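Local coordinates for protein nicotinate phosphoribosyltransferase (PDB 2IM5) that probably catalyses the ATP-dependent transfer of phosphoribose from phosphoribosyl diphosphate to nicotinate, giving nicotinate mononucleotide for NAD synthesis, at residues Leu8-Leu12 and Tyr13-Thr17; Lys67-Gln71 and Arg72-Tyr76; Leu124-Ile127 and Ser128-Tyr132; Ile281-Glu284 and Lys285-Arg289; Asp306-Thr309 and Pro310-Ile314. All blocks are in the same frame, centred on the assembly; numbering follows the deposited sequence.

Contact 1 (Leu8-Leu12 and Tyr13-Thr17)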
# COMPACT_ATOMS: atom_id res chain seq x y z
N LEU A 8 -5.52 -14.61 -1.58
CA LEU A 8 -4.25 -13.97 -1.92
C LEU A 8 -4.46 -12.75 -2.81
O LEU A 8 -3.50 -12.07 -3.18
CB LEU A 8 -3.31 -14.95 -2.62
CG LEU A 8 -2.83 -16.19 -1.87
CD1 LEU A 8 -1.72 -16.85 -2.69
CD2 LEU A 8 -2.32 -15.81 -0.48
N ASP A 9 -5.71 -12.48 -3.18
CA ASP A 9 -6.01 -11.32 -4.02
C ASP A 9 -6.02 -10.09 -3.11
O ASP A 9 -7.07 -9.59 -2.71
CB ASP A 9 -7.36 -11.49 -4.72
CG ASP A 9 -7.64 -10.41 -5.76
OD1 ASP A 9 -6.69 -9.70 -6.17
OD2 ASP A 9 -8.81 -10.26 -6.17
N THR A 10 -4.81 -9.64 -2.77
CA THR A 10 -4.61 -8.50 -1.89
C THR A 10 -3.16 -8.06 -2.06
O THR A 10 -2.40 -8.69 -2.81
CB THR A 10 -4.87 -8.90 -0.41
OG1 THR A 10 -4.76 -7.75 0.44
CG2 THR A 10 -3.87 -9.95 0.04
N ASP A 11 -2.78 -6.97 -1.39
CA ASP A 11 -1.41 -6.48 -1.49
C ASP A 11 -0.45 -7.19 -0.55
O ASP A 11 -0.82 -7.60 0.55
CB ASP A 11 -1.36 -4.98 -1.21
CG ASP A 11 -1.86 -4.16 -2.38
OD1 ASP A 11 -1.36 -4.37 -3.50
OD2 ASP A 11 -2.75 -3.31 -2.17
N LEU A 12 0.79 -7.34 -1.00
CA LEU A 12 1.82 -7.99 -0.20
C LEU A 12 1.95 -7.38 1.19
O LEU A 12 2.03 -8.10 2.18
CB LEU A 12 3.17 -7.90 -0.91
CG LEU A 12 4.36 -8.35 -0.07
CD1 LEU A 12 4.25 -9.85 0.22
CD2 LEU A 12 5.67 -8.04 -0.80
N TYR A 13 1.94 -6.05 1.26
CA TYR A 13 2.12 -5.39 2.54
C TYR A 13 1.07 -5.74 3.59
O TYR A 13 1.32 -5.59 4.78
CB TYR A 13 2.23 -3.87 2.35
CG TYR A 13 0.94 -3.13 2.12
CD1 TYR A 13 0.13 -2.73 3.19
CD2 TYR A 13 0.53 -2.78 0.83
CE1 TYR A 13 -1.04 -2.01 2.98
CE2 TYR A 13 -0.63 -2.05 0.60
CZ TYR A 13 -1.42 -1.67 1.68
OH TYR A 13 -2.57 -0.93 1.47
N LYS A 14 -0.10 -6.21 3.15
CA LYS A 14 -1.14 -6.58 4.10
C LYS A 14 -0.66 -7.80 4.89
O LYS A 14 -0.90 -7.90 6.10
CB LYS A 14 -2.45 -6.88 3.37
CG LYS A 14 -3.02 -5.68 2.59
CD LYS A 14 -3.85 -4.72 3.45
CE LYS A 14 -3.04 -4.04 4.56
NZ LYS A 14 -3.80 -2.95 5.25
N PHE A 15 0.02 -8.73 4.22
CA PHE A 15 0.53 -9.92 4.89
C PHE A 15 1.79 -9.64 5.71
O PHE A 15 1.92 -10.13 6.83
CB PHE A 15 0.84 -11.04 3.89
CG PHE A 15 -0.38 -11.62 3.23
CD1 PHE A 15 -1.51 -11.92 3.96
CD2 PHE A 15 -0.37 -11.91 1.87
CE1 PHE A 15 -2.63 -12.48 3.36
CE2 PHE A 15 -1.49 -12.48 1.26
CZ PHE A 15 -2.62 -12.77 2.01
N THR A 16 2.72 -8.86 5.16
CA THR A 16 3.94 -8.57 5.89
C THR A 16 3.67 -7.73 7.14
O THR A 16 4.28 -7.93 8.19
CB THR A 16 4.99 -7.85 5.00
OG1 THR A 16 4.45 -6.62 4.50
CG2 THR A 16 5.38 -8.74 3.82
N THR A 17 2.75 -6.78 7.03
CA THR A 17 2.40 -5.95 8.18
C THR A 17 1.51 -6.77 9.09
O THR A 17 1.56 -6.64 10.31
CB THR A 17 1.67 -4.68 7.75
OG1 THR A 17 2.42 -4.05 6.71
CG2 THR A 17 1.53 -3.71 8.92
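Leu12 and the residues after it turn an irregular N-terminal loop into the helix 12-24, and the carbonyls of Asp11 and Leu12 receive the first helical N-H groups across the junction. Lys14 N donates to Asp11 O at 3.0 Å, from above the carbonyl plane. Leu12 O is gripped twice. Phe15 N reaches it at 2.9 Å through a bent bond; Thr16 N, at 3.2 Å, makes a straighter one (166°) lying in the carbonyl plane. Upstream, Asp9 is the centre of an inverse gamma turn.

The loop runs up to the helix start from the side, and the Phe15 ring leans back to meet Leu8 and Thr10. Leu8 CD2 meets Phe15 CE2 at 3.8 Å, the two side chains crossing at about a right angle, while the methyl CG2 of Thr10 touches CZ of the same ring at 3.7 Å. The hydroxyl of Thr10 points away from its own backbone N (chi1 -176°) and meets CB and CG of Lys14, so threonine serves the ring with its methyl and the lysine with its other branch. Asp11 CB lies 3.5 Å from Tyr13 CE2, the carboxylate and ring planes only 16° apart.

The polar ends tie this junction to other parts of the chain. Asp11 bonds to Ser195 and Thr121, and Tyr13 OH to Glu120. Lys14 NZ makes salt bridges with Glu120 and Glu214 and a hydrogen bond to the carbonyl of Thr117; two carboxylates and a carbonyl thus grip the buried ammonium and fix where the bent lysine chain ends.

Contact 2 (Lys67-Gln71 and Arg72-Tyr76); sequences KEFLQ and RELPY
The last turn of the helix 64-73 closes with three successive i to i+4 bonds, Arg72 N to Glu68 O, Glu73 N to Phe69 O at 2.7 Å (168°) and Leu74 N to Leu70 O at 2.9 Å, after which Leu74 leaves helical geometry. The side chains sort themselves by the face of the helix they stand on. Glu73 crosses the Phe69 ring at about a right angle and sets CB over one face of it, 4.0 Å from the ring centroid, in a CH-pi contact, with CG 3.3 Å from Phe69 CE1. A bend at chi2 (-55°) then turns the glutamate carboxylate away from the ring toward its exposed surroundings. The Phe69 ring also stacks with His201.

This is a helix C-terminus passing into a loop, and Pro75, which has no N-H to donate, suits a place where the helical bonding has ended. On the buried side Leu70 and Leu74 pack together, CD2 to CD2 at 4.0 Å, Leu74 also meeting Leu12 and Val207. With its other methyl, CD1, Leu74 reaches Phe69 CE2 at 3.9 Å.

Along the exposed flank Glu68 and Arg72 run side by side, pointing the same way. Glu68 OE1 stays 4.0 Å from Arg72 NH2, over a face of the guanidinium; no N-H points at the oxygen, so any attraction is probably of charge alone.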
# COMPACT_ATOMS: atom_id res chain seq x y z
N LYS A 67 -0.85 -22.11 -0.57
CA LYS A 67 -0.02 -22.32 0.60
C LYS A 67 1.41 -22.67 0.18
O LYS A 67 2.37 -22.15 0.73
CB LYS A 67 -0.58 -23.44 1.48
CG LYS A 67 0.18 -23.64 2.77
CD LYS A 67 -0.31 -24.85 3.56
CE LYS A 67 0.60 -25.13 4.75
NZ LYS A 67 0.23 -26.35 5.52
N GLU A 68 1.55 -23.56 -0.81
CA GLU A 68 2.87 -23.95 -1.30
C GLU A 68 3.57 -22.75 -1.93
O GLU A 68 4.79 -22.61 -1.82
CB GLU A 68 2.75 -25.07 -2.34
CG GLU A 68 2.39 -26.42 -1.75
CD GLU A 68 2.07 -27.46 -2.81
OE1 GLU A 68 2.83 -27.58 -3.80
OE2 GLU A 68 1.04 -28.17 -2.65
N PHE A 69 2.80 -21.90 -2.60
CA PHE A 69 3.35 -20.70 -3.21
C PHE A 69 3.92 -19.78 -2.12
O PHE A 69 5.03 -19.27 -2.24
CB PHE A 69 2.27 -19.95 -3.99
CG PHE A 69 2.71 -18.61 -4.51
CD1 PHE A 69 3.60 -18.52 -5.58
CD2 PHE A 69 2.26 -17.44 -3.91
CE1 PHE A 69 4.02 -17.27 -6.05
CE2 PHE A 69 2.67 -16.20 -4.36
CZ PHE A 69 3.56 -16.11 -5.44
N LEU A 70 3.14 -19.56 -1.07
CA LEU A 70 3.59 -18.70 0.02
C LEU A 70 4.88 -19.23 0.64
O LEU A 70 5.79 -18.46 0.94
CB LEU A 70 2.51 -18.59 1.10
CG LEU A 70 1.20 -17.90 0.71
CD1 LEU A 70 0.25 -17.89 1.89
CD2 LEU A 70 1.48 -16.47 0.24
N GLN A 71 4.94 -20.54 0.83
CA GLN A 71 6.13 -21.15 1.43
C GLN A 71 7.35 -20.99 0.53
O GLN A 71 8.45 -20.77 1.02
CB GLN A 71 5.87 -22.63 1.69
CG GLN A 71 4.70 -22.88 2.62
CD GLN A 71 4.32 -24.35 2.71
OE1 GLN A 71 4.20 -25.03 1.69
NE2 GLN A 71 4.11 -24.84 3.92
N ARG A 72 7.15 -21.07 -0.77
CA ARG A 72 8.26 -20.94 -1.70
C ARG A 72 8.65 -19.52 -2.09
O ARG A 72 9.83 -19.21 -2.17
CB ARG A 72 7.98 -21.75 -2.97
CG ARG A 72 7.86 -23.23 -2.71
CD ARG A 72 7.50 -24.03 -3.94
NE ARG A 72 7.35 -25.45 -3.60
CZ ARG A 72 6.95 -26.39 -4.45
NH1 ARG A 72 6.65 -26.08 -5.71
NH2 ARG A 72 6.86 -27.65 -4.05
N GLU A 73 7.66 -18.67 -2.31
CA GLU A 73 7.92 -17.31 -2.74
C GLU A 73 7.92 -16.21 -1.69
O GLU A 73 8.45 -15.13 -1.94
CB GLU A 73 6.94 -16.94 -3.85
CG GLU A 73 7.08 -17.82 -5.07
CD GLU A 73 8.50 -17.84 -5.61
OE1 GLU A 73 9.04 -16.74 -5.88
OE2 GLU A 73 9.08 -18.94 -5.74
N LEU A 74 7.32 -16.46 -0.53
CA LEU A 74 7.31 -15.44 0.53
C LEU A 74 7.85 -16.06 1.80
O LEU A 74 7.18 -16.09 2.84
CB LEU A 74 5.89 -14.92 0.76
CG LEU A 74 5.28 -13.98 -0.30
CD1 LEU A 74 4.98 -14.76 -1.57
CD2 LEU A 74 4.01 -13.34 0.25
N PRO A 75 9.10 -16.57 1.74
CA PRO A 75 9.77 -17.20 2.88
C PRO A 75 9.94 -16.32 4.11
O PRO A 75 10.11 -16.85 5.21
CB PRO A 75 11.11 -17.66 2.29
CG PRO A 75 11.39 -16.59 1.27
CD PRO A 75 10.04 -16.43 0.61
N TYR A 76 9.92 -15.00 3.94
CA TYR A 76 10.05 -14.13 5.10
C TYR A 76 8.80 -14.23 6.00
O TYR A 76 8.79 -13.72 7.12
CB TYR A 76 10.31 -12.68 4.68
CG TYR A 76 9.64 -12.28 3.40
CD1 TYR A 76 8.31 -11.89 3.38
CD2 TYR A 76 10.34 -12.34 2.18
CE1 TYR A 76 7.66 -11.57 2.18
CE2 TYR A 76 9.70 -12.02 0.98
CZ TYR A 76 8.37 -11.64 0.98
OH TYR A 76 7.73 -11.36 -0.20

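Contact 3 (Leu124-Ile127 and Ser128-Tyr132); sequences LAVI and SELYY
Val126 and Leu130 meet in a buried, one-turn contact within the helix 120-134, which packs among the helix 44-56 and the strands 105-110 and 347-355 of the antiparallel sheet. Lying side by side and pointing the same way, they touch through Val126 CG1 and Leu130 CD1 at 3.8 Å. The valine branch gets there by standing anti to its backbone N (chi1 163°), which tips CG1 along the helix toward the next turn. Leu130 CB also rests 3.2 Å from Val126 O. Both residues pack on the helix 44-56, where Glu53 touches them both and Phe46 and Val50 touch Leu130; branched apolar side chains suit a buried face against Phe46, Val50 and the chain of Glu53.

Four consecutive alpha-helical bonds underlie the packing, from the N-H groups of Ser128, Glu129, Leu130 and Tyr131 to the carbonyls four residues earlier. The straightest is Glu129 N to Ala125 O, at 3.0 Å and 169°. Ile127, on another face of the helix, packs on Ile347, Leu105 and Ile107, so the helix covers part of the antiparallel sheet of the fold.

The polar groups of the helix have partners too. A water donates both to Ala125 O at 2.9 Å and to Glu129 OE2 at 2.6 Å, giving this carbonyl a second partner beside its helical N-H. The glutamate chain, extended beyond CG, carries OE2 on to the backbone N of Leu173, while OE1 forms a salt bridge with Arg133. Ser128, small enough for a close approach, hands its OG to the carbonyl of Arg170.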
# COMPACT_ATOMS: atom_id res chain seq x y z
N LEU A 124 -11.48 -2.06 -0.86
CA LEU A 124 -11.34 -0.99 -1.83
C LEU A 124 -11.48 -1.54 -3.26
O LEU A 124 -12.12 -0.92 -4.11
CB LEU A 124 -9.98 -0.28 -1.66
CG LEU A 124 -9.85 0.60 -0.42
CD1 LEU A 124 -8.41 1.04 -0.25
CD2 LEU A 124 -10.78 1.81 -0.52
N ALA A 125 -10.88 -2.70 -3.51
CA ALA A 125 -10.96 -3.32 -4.84
C ALA A 125 -12.41 -3.69 -5.14
O ALA A 125 -12.85 -3.58 -6.28
CB ALA A 125 -10.08 -4.55 -4.90
N VAL A 126 -13.13 -4.15 -4.12
CA VAL A 126 -14.52 -4.53 -4.28
C VAL A 126 -15.38 -3.31 -4.60
O VAL A 126 -16.21 -3.35 -5.51
CB VAL A 126 -15.07 -5.21 -3.02
CG1 VAL A 126 -16.60 -5.23 -3.03
CG2 VAL A 126 -14.54 -6.63 -2.94
N ILE A 127 -15.18 -2.23 -3.84
CA ILE A 127 -15.95 -1.01 -4.07
C ILE A 127 -15.69 -0.48 -5.47
O ILE A 127 -16.62 -0.08 -6.17
CB ILE A 127 -15.58 0.07 -3.03
CG1 ILE A 127 -16.14 -0.33 -1.66
CG2 ILE A 127 -16.10 1.43 -3.46
CD1 ILE A 127 -15.76 0.61 -0.56
N SER A 128 -14.43 -0.49 -5.88
CA SER A 128 -14.07 0.00 -7.20
C SER A 128 -14.75 -0.81 -8.30
O SER A 128 -15.40 -0.25 -9.18
CB SER A 128 -12.55 -0.03 -7.37
OG SER A 128 -12.18 0.49 -8.64
N GLU A 129 -14.61 -2.13 -8.25
CA GLU A 129 -15.21 -2.98 -9.27
C GLU A 129 -16.74 -2.88 -9.26
O GLU A 129 -17.35 -2.78 -10.33
CB GLU A 129 -14.77 -4.45 -9.08
CG GLU A 129 -15.32 -5.38 -10.15
CD GLU A 129 -14.49 -6.65 -10.34
OE1 GLU A 129 -14.95 -7.54 -11.09
OE2 GLU A 129 -13.39 -6.74 -9.76
N LEU A 130 -17.35 -2.90 -8.08
CA LEU A 130 -18.80 -2.79 -7.96
C LEU A 130 -19.29 -1.49 -8.54
O LEU A 130 -20.33 -1.45 -9.19
CB LEU A 130 -19.24 -2.83 -6.49
CG LEU A 130 -19.42 -4.15 -5.76
CD1 LEU A 130 -19.92 -3.86 -4.34
CD2 LEU A 130 -20.43 -5.03 -6.50
N TYR A 131 -18.54 -0.42 -8.30
CA TYR A 131 -18.89 0.91 -8.78
C TYR A 131 -19.05 0.97 -10.30
O TYR A 131 -20.09 1.40 -10.80
CB TYR A 131 -17.85 1.93 -8.33
CG TYR A 131 -18.11 3.31 -8.87
CD1 TYR A 131 -19.15 4.08 -8.36
CD2 TYR A 131 -17.33 3.83 -9.90
CE1 TYR A 131 -19.41 5.36 -8.88
CE2 TYR A 131 -17.58 5.10 -10.42
CZ TYR A 131 -18.62 5.85 -9.91
OH TYR A 131 -18.86 7.11 -10.42
N TYR A 132 -18.02 0.55 -11.02
CA TYR A 132 -18.06 0.59 -12.48
C TYR A 132 -19.18 -0.30 -13.02
O TYR A 132 -19.83 0.06 -13.99
CB TYR A 132 -16.70 0.19 -13.05
CG TYR A 132 -15.63 1.19 -12.65
CD1 TYR A 132 -15.68 2.50 -13.12
CD2 TYR A 132 -14.61 0.83 -11.77
CE1 TYR A 132 -14.74 3.44 -12.72
CE2 TYR A 132 -13.66 1.76 -11.37
CZ TYR A 132 -13.73 3.06 -11.84
OH TYR A 132 -12.80 3.98 -11.45
O HOH W 1 -11.90 -5.90 -7.81

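Contact 4 (Ile281-Glu284 and Lys285-Arg289)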
# COMPACT_ATOMS: atom_id res chain seq x y z
N ILE A 281 13.08 17.16 -5.16
CA ILE A 281 13.38 17.68 -3.83
C ILE A 281 13.69 16.50 -2.90
O ILE A 281 14.61 16.58 -2.07
CB ILE A 281 12.19 18.49 -3.28
CG1 ILE A 281 12.09 19.81 -4.05
CG2 ILE A 281 12.36 18.75 -1.79
CD1 ILE A 281 10.87 20.63 -3.70
N PHE A 282 12.95 15.41 -3.04
CA PHE A 282 13.16 14.23 -2.21
C PHE A 282 14.56 13.67 -2.47
O PHE A 282 15.28 13.30 -1.54
CB PHE A 282 12.12 13.16 -2.53
CG PHE A 282 12.26 11.92 -1.69
CD1 PHE A 282 11.63 11.83 -0.45
CD2 PHE A 282 13.04 10.85 -2.13
CE1 PHE A 282 11.77 10.69 0.35
CE2 PHE A 282 13.19 9.71 -1.35
CZ PHE A 282 12.56 9.63 -0.11
N ILE A 283 14.95 13.60 -3.74
CA ILE A 283 16.27 13.08 -4.10
C ILE A 283 17.39 13.87 -3.43
O ILE A 283 18.35 13.28 -2.91
CB ILE A 283 16.46 13.09 -5.63
CG1 ILE A 283 15.46 12.12 -6.27
CG2 ILE A 283 17.89 12.69 -5.98
CD1 ILE A 283 15.38 12.21 -7.78
N GLU A 284 17.27 15.19 -3.42
CA GLU A 284 18.28 16.04 -2.79
C GLU A 284 18.40 15.76 -1.29
O GLU A 284 19.50 15.59 -0.77
CB GLU A 284 17.95 17.53 -2.96
CG GLU A 284 17.95 18.03 -4.38
CD GLU A 284 19.20 17.63 -5.14
OE1 GLU A 284 20.32 17.83 -4.61
OE2 GLU A 284 19.05 17.12 -6.27
N LYS A 285 17.26 15.72 -0.60
CA LYS A 285 17.25 15.46 0.84
C LYS A 285 17.90 14.12 1.16
O LYS A 285 18.73 14.03 2.06
CB LYS A 285 15.82 15.46 1.38
CG LYS A 285 15.11 16.81 1.31
CD LYS A 285 13.66 16.69 1.78
CE LYS A 285 12.96 18.04 1.82
NZ LYS A 285 11.49 17.88 2.08
N ALA A 286 17.52 13.09 0.42
CA ALA A 286 18.05 11.75 0.62
C ALA A 286 19.57 11.71 0.43
O ALA A 286 20.31 11.26 1.32
CB ALA A 286 17.39 10.77 -0.34
N VAL A 287 20.02 12.18 -0.72
CA VAL A 287 21.45 12.19 -1.02
C VAL A 287 22.23 13.01 0.01
O VAL A 287 23.30 12.58 0.46
CB VAL A 287 21.73 12.77 -2.43
CG1 VAL A 287 23.23 12.95 -2.64
CG2 VAL A 287 21.17 11.82 -3.48
N ARG A 288 21.69 14.16 0.41
CA ARG A 288 22.38 14.99 1.39
C ARG A 288 22.50 14.31 2.75
O ARG A 288 23.56 14.33 3.38
CB ARG A 288 21.68 16.35 1.54
CG ARG A 288 22.29 17.20 2.65
CD ARG A 288 21.89 18.68 2.60
NE ARG A 288 20.47 18.92 2.88
CZ ARG A 288 19.52 18.96 1.95
NH1 ARG A 288 19.83 18.78 0.67
NH2 ARG A 288 18.26 19.17 2.30
N ARG A 289 21.41 13.71 3.22
CA ARG A 289 21.43 13.05 4.52
C ARG A 289 22.37 11.84 4.52
O ARG A 289 23.08 11.61 5.49
CB ARG A 289 20.03 12.62 4.93
CG ARG A 289 19.96 11.98 6.31
CD ARG A 289 20.63 12.84 7.38
NE ARG A 289 20.48 12.25 8.71
CZ ARG A 289 21.23 12.57 9.77
NH1 ARG A 289 22.19 13.48 9.66
NH2 ARG A 289 21.01 11.97 10.93
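Ile283 and Val287 stand one turn apart on the inward side of the helix 279-292, the crossover helix of a beta-alpha-beta unit whose parallel strands are 271-274 and 301-304. Their CG2 methyls face each other at 4.2 Å, and Val287 CG2 also lies 3.2 Å from Ile283 O. Beta-branched residues suit this enclosed side because they are compact and rigid: Ile283 packs on Phe304, Leu319 and Cys320, and both rest on Arg323. Phe282, on the neighbouring buried strip, sends its ring to Ile302 and His274, and the small CB of Ala286 leaves room for that ring, touching it loosely at 4.4 Å from Phe282 CE2.

The backbone beneath is regular. Each N-H from Lys285 to Arg288 reaches the carbonyl four residues earlier, and Val287 N to Ile283 O, 3.0 Å long, is nearly straight at 171°.

The solvent side is less enclosed and made mostly by longer, charged side chains, though its Ile281-Lys285 pair is closer than the inner ones. Lys285 runs fully extended beside Ile281, pointing the same way, with CE 3.7 Å from Ile281 CG2; the isoleucine thus covers the end of the lysine chain while NZ goes on to a salt bridge with Asp255. Glu284 bends at chi2 (-49°) and is engaged by Arg323 through OE2. Arg288, one turn on, is not in contact with that carboxylate, Glu284 OE1 lying 5.4 Å from Arg288 NH1. The arginine instead folds back at chi3 (68°) over the turn, which brings Arg288 NH1 to 3.5 Å from Glu284 O without the geometry of a hydrogen bond; that carbonyl accepts Arg288 N at 2.9 Å.

Contact 5 (Asp306-Thr309 and Pro310-Ile314); sequences DSLT and PQRAI
Thr309 OG1 accepts the backbone N-H of Arg312 at 3.0 Å (159°), the capping bond that opens the helix 310-320. The hydroxyl can do so because it stands between its own backbone N and carbonyl carbon (chi1 66°), swung round toward the first turn; it also touches Arg312 CB at 3.3 Å. The carbonyl O of Thr309 accepts the N-H of Ala313, with Ala313 N at 3.0 Å and nearly along the C=O axis. Thr309 is therefore the N-cap, serving one amide with its side chain and another with its backbone.

Pro310 follows as the first helical residue, a position where proline fits well, since no N-H is required there and its ring fixes phi near the helical value. That ring packs on Leu154 and Met155 of the helix 141-157. Before the cap, Leu308 sends CD2 to Arg312 CG at 3.9 Å, the chains crossing at about a right angle, and it also meets Phe328 of the strand 325-330, as does Ala313.

The loop from strand 301-304 is thus tied to its helix in the parallel alpha/beta part of the enzyme. An N-cap hydroxyl pays for an amide that has no preceding turn to bond, and its oxygen probably interacts favourably with the positive end of the helix dipole.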
# COMPACT_ATOMS: atom_id res chain seq x y z
N ASP A 306 4.57 7.77 -6.25
CA ASP A 306 3.54 8.80 -6.17
C ASP A 306 2.81 9.10 -7.49
O ASP A 306 3.29 9.89 -8.31
CB ASP A 306 4.14 10.08 -5.60
CG ASP A 306 3.11 11.18 -5.43
OD1 ASP A 306 1.93 10.86 -5.15
OD2 ASP A 306 3.47 12.37 -5.56
N SER A 307 1.66 8.46 -7.69
CA SER A 307 0.84 8.65 -8.90
C SER A 307 1.68 8.73 -10.16
O SER A 307 1.62 9.72 -10.89
CB SER A 307 0.01 9.93 -8.78
OG SER A 307 -0.82 9.87 -7.64
N LEU A 308 2.45 7.68 -10.44
CA LEU A 308 3.32 7.68 -11.60
C LEU A 308 2.70 7.20 -12.91
O LEU A 308 1.67 6.52 -12.93
CB LEU A 308 4.54 6.81 -11.31
CG LEU A 308 5.45 7.24 -10.16
CD1 LEU A 308 6.53 6.20 -9.94
CD2 LEU A 308 6.07 8.60 -10.47
N THR A 309 3.37 7.58 -13.99
CA THR A 309 3.02 7.18 -15.35
C THR A 309 4.38 6.71 -15.87
O THR A 309 5.42 7.12 -15.35
CB THR A 309 2.54 8.35 -16.22
OG1 THR A 309 3.62 9.27 -16.43
CG2 THR A 309 1.37 9.07 -15.57
N PRO A 310 4.39 5.83 -16.87
CA PRO A 310 5.68 5.37 -17.39
C PRO A 310 6.60 6.53 -17.76
O PRO A 310 7.79 6.53 -17.44
CB PRO A 310 5.28 4.52 -18.59
CG PRO A 310 3.98 3.91 -18.12
CD PRO A 310 3.27 5.09 -17.50
N GLN A 311 6.04 7.54 -18.41
CA GLN A 311 6.82 8.69 -18.83
C GLN A 311 7.40 9.46 -17.65
O GLN A 311 8.55 9.89 -17.68
CB GLN A 311 5.98 9.63 -19.69
CG GLN A 311 6.77 10.80 -20.27
CD GLN A 311 8.06 10.37 -20.96
OE1 GLN A 311 8.06 9.47 -21.81
NE2 GLN A 311 9.17 11.01 -20.59
N ARG A 312 6.61 9.65 -16.60
CA ARG A 312 7.08 10.35 -15.42
C ARG A 312 8.21 9.55 -14.75
O ARG A 312 9.14 10.13 -14.20
CB ARG A 312 5.94 10.57 -14.43
CG ARG A 312 6.36 11.33 -13.18
CD ARG A 312 6.56 12.81 -13.46
NE ARG A 312 5.28 13.48 -13.71
CZ ARG A 312 5.14 14.79 -13.92
NH1 ARG A 312 6.20 15.59 -13.90
NH2 ARG A 312 3.93 15.30 -14.13
N ALA A 313 8.11 8.23 -14.81
CA ALA A 313 9.13 7.37 -14.22
C ALA A 313 10.45 7.59 -14.95
O ALA A 313 11.52 7.67 -14.33
CB ALA A 313 8.71 5.90 -14.32
N ILE A 314 10.37 7.70 -16.28
CA ILE A 314 11.56 7.92 -17.09
C ILE A 314 12.22 9.26 -16.74
O ILE A 314 13.44 9.36 -16.70
CB ILE A 314 11.20 7.88 -18.60
CG1 ILE A 314 10.81 6.45 -19.00
CG2 ILE A 314 12.38 8.37 -19.45
CD1 ILE A 314 10.24 6.32 -20.38

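How the contacts relate
Followed from the N terminus, the five contacts come in series, and none nests in or crosses another. Each closes only a local turn: contact 1 a loop-to-helix start, contact 2 a helix end, contacts 3 and 4 the middle of helices, and contact 5 an N-cap. Contacts 1 and 2 touch directly, Leu12 CD1 meeting Leu74 CD2 at 3.5 Å, which joins helix 12-24 to the end of helix 64-73. Contact 3 comes within about 6 Å of contact 1 between nearest atoms and borders the antiparallel sheet. Contacts 4 and 5 lie on consecutive helices flanking the parallel sheet, their centres about 19 Å apart, with strand 301-304 between them in the chain.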